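Local atomic coordinates of delta-aminolevulinic acid dehydratase (Toxoplasma gondii ME49, PDB entry 3OBK), a protein that catalyses the condensation of two molecules of 5-aminolevulinic acid into porphobilinogen, the pyrrole building block of haem and other tetrapyrroles. Residues I156-V162 and M186-A192. Numbering follows the deposited sequence.
Sequences IVNDLTV and MDGRVSA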
ATOM      1  N   ILE A 156      -8.473 -13.565 -37.363  1.00 21.89           N
ATOM      2  CA  ILE A 156      -9.235 -12.347 -37.213  1.00 21.19           C
ATOM      3  C   ILE A 156      -8.252 -11.186 -37.179  1.00 20.71           C
ATOM      4  O   ILE A 156      -7.641 -10.927 -36.162  1.00 21.01           O
ATOM      5  CB  ILE A 156     -10.060 -12.357 -35.904  1.00 20.96           C
ATOM      6  CG1 ILE A 156     -11.193 -13.414 -35.986  1.00 20.49           C
ATOM      7  CG2 ILE A 156     -10.635 -10.969 -35.649  1.00 20.21           C
ATOM      8  CD1 ILE A 156     -10.773 -14.877 -35.782  1.00 19.07           C
ATOM      9  N   VAL A 157      -8.117 -10.478 -38.288  1.00 20.56           N
ATOM     10  CA  VAL A 157      -7.047  -9.498 -38.455  1.00 20.08           C
ATOM     11  C   VAL A 157      -7.385  -8.210 -37.757  1.00 18.79           C
ATOM     12  O   VAL A 157      -8.446  -7.637 -37.976  1.00 18.61           O
ATOM     13  CB  VAL A 157      -6.696  -9.229 -39.958  1.00 20.95           C
ATOM     14  CG1 VAL A 157      -6.322 -10.535 -40.646  1.00 21.09           C
ATOM     15  CG2 VAL A 157      -7.814  -8.538 -40.689  1.00 20.51           C
ATOM     16  N   ASN A 158      -6.455  -7.764 -36.920  1.00 17.81           N
ATOM     17  CA  ASN A 158      -6.730  -6.723 -35.959  1.00 16.64           C
ATOM     18  C   ASN A 158      -7.007  -5.356 -36.545  1.00 16.25           C
ATOM     19  O   ASN A 158      -8.066  -4.779 -36.312  1.00 15.58           O
ATOM     20  CB  ASN A 158      -5.588  -6.581 -34.977  1.00 16.33           C
ATOM     21  CG  ASN A 158      -6.015  -5.856 -33.731  1.00 16.10           C
ATOM     22  OD1 ASN A 158      -6.591  -6.474 -32.830  1.00 15.92           O
ATOM     23  ND2 ASN A 158      -5.778  -4.536 -33.678  1.00 12.75           N
ATOM     24  N   ASP A 159      -6.038  -4.838 -37.275  1.00 16.08           N
ATOM     25  CA  ASP A 159      -6.033  -3.442 -37.641  1.00 16.69           C
ATOM     26  C   ASP A 159      -7.067  -3.104 -38.708  1.00 16.63           C
ATOM     27  O   ASP A 159      -7.661  -2.029 -38.706  1.00 16.11           O
ATOM     28  CB  ASP A 159      -4.640  -3.069 -38.144  1.00 17.58           C
ATOM     29  CG  ASP A 159      -3.570  -3.234 -37.071  1.00 17.84           C
ATOM     30  OD1 ASP A 159      -3.895  -3.513 -35.890  1.00 14.68           O
ATOM     31  OD2 ASP A 159      -2.392  -3.071 -37.438  1.00 19.16           O
ATOM     32  N   LEU A 160      -7.283  -4.033 -39.618  1.00 16.98           N
ATOM     33  CA  LEU A 160      -8.254  -3.845 -40.662  1.00 17.67           C
ATOM     34  C   LEU A 160      -9.628  -3.882 -39.994  1.00 16.95           C
ATOM     35  O   LEU A 160     -10.541  -3.128 -40.366  1.00 16.25           O
ATOM     36  CB  LEU A 160      -8.079  -4.916 -41.745  1.00 17.93           C
ATOM     37  CG  LEU A 160      -9.074  -4.843 -42.909  1.00 19.50           C
ATOM     38  CD1 LEU A 160      -9.001  -3.458 -43.602  1.00 19.31           C
ATOM     39  CD2 LEU A 160      -8.875  -6.021 -43.895  1.00 18.05           C
ATOM     40  N   THR A 161      -9.751  -4.719 -38.965  1.00 16.50           N
ATOM     41  CA  THR A 161     -10.994  -4.773 -38.196  1.00 16.01           C
ATOM     42  C   THR A 161     -11.240  -3.460 -37.486  1.00 16.28           C
ATOM     43  O   THR A 161     -12.350  -2.964 -37.515  1.00 16.13           O
ATOM     44  CB  THR A 161     -11.024  -5.948 -37.211  1.00 15.56           C
ATOM     45  OG1 THR A 161     -11.064  -7.167 -37.952  1.00 12.87           O
ATOM     46  CG2 THR A 161     -12.260  -5.860 -36.291  1.00 15.03           C
ATOM     47  N   VAL A 162     -10.203  -2.856 -36.909  1.00 16.84           N
ATOM     48  CA  VAL A 162     -10.378  -1.561 -36.249  1.00 17.56           C
ATOM     49  C   VAL A 162     -10.914  -0.506 -37.235  1.00 18.72           C
ATOM     50  O   VAL A 162     -11.823   0.264 -36.913  1.00 18.26           O
ATOM     51  CB  VAL A 162      -9.074  -1.088 -35.542  1.00 18.07           C
ATOM     52  CG1 VAL A 162      -9.210   0.353 -35.005  1.00 16.55           C
ATOM     53  CG2 VAL A 162      -8.739  -2.047 -34.400  1.00 16.83           C
ATOM     54  N   MET A 186     -10.522  -6.214 -30.155  1.00 14.46           N
ATOM     55  CA  MET A 186      -9.360  -5.927 -30.985  1.00 14.87           C
ATOM     56  C   MET A 186      -8.450  -5.074 -30.160  1.00 14.81           C
ATOM     57  O   MET A 186      -8.902  -4.355 -29.287  1.00 15.10           O
ATOM     58  CB  MET A 186      -9.740  -5.178 -32.250  1.00 15.15           C
ATOM     59  CG  MET A 186     -10.643  -5.980 -33.186  1.00 16.16           C
ATOM     60  SD  MET A 186      -9.925  -7.555 -33.707  1.00 15.85           S
ATOM     61  CE  MET A 186     -10.640  -8.804 -32.614  1.00 11.60           C
ATOM     62  N   ASP A 187      -7.160  -5.161 -30.417  1.00 15.05           N
ATOM     63  CA  ASP A 187      -6.217  -4.333 -29.733  1.00 15.31           C
ATOM     64  C   ASP A 187      -6.299  -2.918 -30.242  1.00 15.48           C
ATOM     65  O   ASP A 187      -6.348  -2.686 -31.435  1.00 15.72           O
ATOM     66  CB  ASP A 187      -4.815  -4.878 -29.933  1.00 15.75           C
ATOM     67  CG  ASP A 187      -4.558  -6.078 -29.084  1.00 16.62           C
ATOM     68  OD1 ASP A 187      -5.191  -6.170 -28.015  1.00 16.80           O
ATOM     69  OD2 ASP A 187      -3.756  -6.947 -29.489  1.00 18.03           O
ATOM     70  N   GLY A 188      -6.331  -1.965 -29.324  1.00 15.77           N
ATOM     71  CA  GLY A 188      -6.215  -0.560 -29.706  1.00 16.35           C
ATOM     72  C   GLY A 188      -7.454   0.088 -30.271  1.00 15.86           C
ATOM     73  O   GLY A 188      -7.404   1.236 -30.655  1.00 16.26           O
ATOM     74  N   ARG A 189      -8.586  -0.605 -30.291  1.00 15.74           N
ATOM     75  CA  ARG A 189      -9.774  -0.001 -30.909  1.00 15.85           C
ATOM     76  C   ARG A 189     -10.290   1.230 -30.166  1.00 15.18           C
ATOM     77  O   ARG A 189     -10.822   2.136 -30.809  1.00 15.40           O
ATOM     78  CB  ARG A 189     -10.897  -1.045 -31.156  1.00 15.85           C
ATOM     79  CG  ARG A 189     -11.919  -1.280 -30.064  1.00 16.95           C
ATOM     80  CD  ARG A 189     -11.388  -2.101 -28.896  1.00 18.01           C
ATOM     81  NE  ARG A 189     -12.446  -2.953 -28.353  1.00 17.97           N
ATOM     82  CZ  ARG A 189     -12.415  -3.550 -27.167  1.00 18.58           C
ATOM     83  NH1 ARG A 189     -11.388  -3.388 -26.355  1.00 19.22           N
ATOM     84  NH2 ARG A 189     -13.445  -4.297 -26.773  1.00 18.93           N
ATOM     85  N   VAL A 190     -10.133   1.287 -28.835  1.00 14.37           N
ATOM     86  CA  VAL A 190     -10.722   2.405 -28.094  1.00 13.88           C
ATOM     87  C   VAL A 190     -10.142   3.710 -28.597  1.00 13.74           C
ATOM     88  O   VAL A 190     -10.857   4.623 -28.960  1.00 14.03           O
ATOM     89  CB  VAL A 190     -10.567   2.317 -26.553  1.00 13.78           C
ATOM     90  CG1 VAL A 190     -11.089   3.598 -25.929  1.00 12.43           C
ATOM     91  CG2 VAL A 190     -11.334   1.076 -25.967  1.00 13.17           C
ATOM     92  N   SER A 191      -8.837   3.795 -28.633  1.00 13.76           N
ATOM     93  CA  SER A 191      -8.201   5.044 -29.020  1.00 14.19           C
ATOM     94  C   SER A 191      -8.515   5.406 -30.452  1.00 14.00           C
ATOM     95  O   SER A 191      -8.666   6.589 -30.758  1.00 14.41           O
ATOM     96  CB  SER A 191      -6.689   4.946 -28.874  1.00 14.32           C
ATOM     97  OG  SER A 191      -6.076   6.202 -29.119  1.00 16.31           O
ATOM     98  N   ALA A 192      -8.588   4.393 -31.323  1.00 13.18           N
ATOM     99  CA  ALA A 192      -8.782   4.621 -32.741  1.00 13.34           C
ATOM    100  C   ALA A 192     -10.187   5.147 -32.944  1.00 13.51           C
ATOM    101  O   ALA A 192     -10.408   6.112 -33.719  1.00 13.97           O
ATOM    102  CB  ALA A 192      -8.550   3.340 -33.543  1.00 12.33           C
TER
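N158 and D187 are joined by a pair of hydrogen bonds in which the side-chain amide of N158 reads both ends of one backbone residue. D187 N donates to N158 OD1 over 2.8 Å, in the carbonyl plane and on a lone pair, while N158 ND2 donates a hydrogen bond to D187 O at 3.0 Å with a nearly straight N-H...O angle of 167°. The remaining N-H of ND2 goes to D159 OD1, 3.1 Å away; both ND2 bonds run nearly in the amide plane and, with the one OD1 accepts, fix the flip of the amide. CG of N158 lies anti to the backbone N (chi1 -161°), which swings the amide across to the other segment.

Both segments hold the N-terminal starts of successive outer helices of a TIM barrel, 158-175 and 189-199, linked through strand 179-182; V157 and G188 are their N-caps.

Apolar contacts join I156, T161 and V162 to M186 and A192. The bent chain of M186 lies across T161, its CG 3.5 Å from T161 CG2, and its CE reaches I156 CG2 at 3.7 Å. V162 spreads its two methyls: CG1 meets A192 CB at 3.4 Å, and CG2 lies against M186 CB.

R189 leads away from 156-162, its side chain about 4 Å from a bound magnesium ion and about 8 Å from the bound porphobilinogen, and forms a salt bridge with D184, whereas R24 of a second subunit gives NH1 to N158 OD1 and its backbone N to D187 OD2.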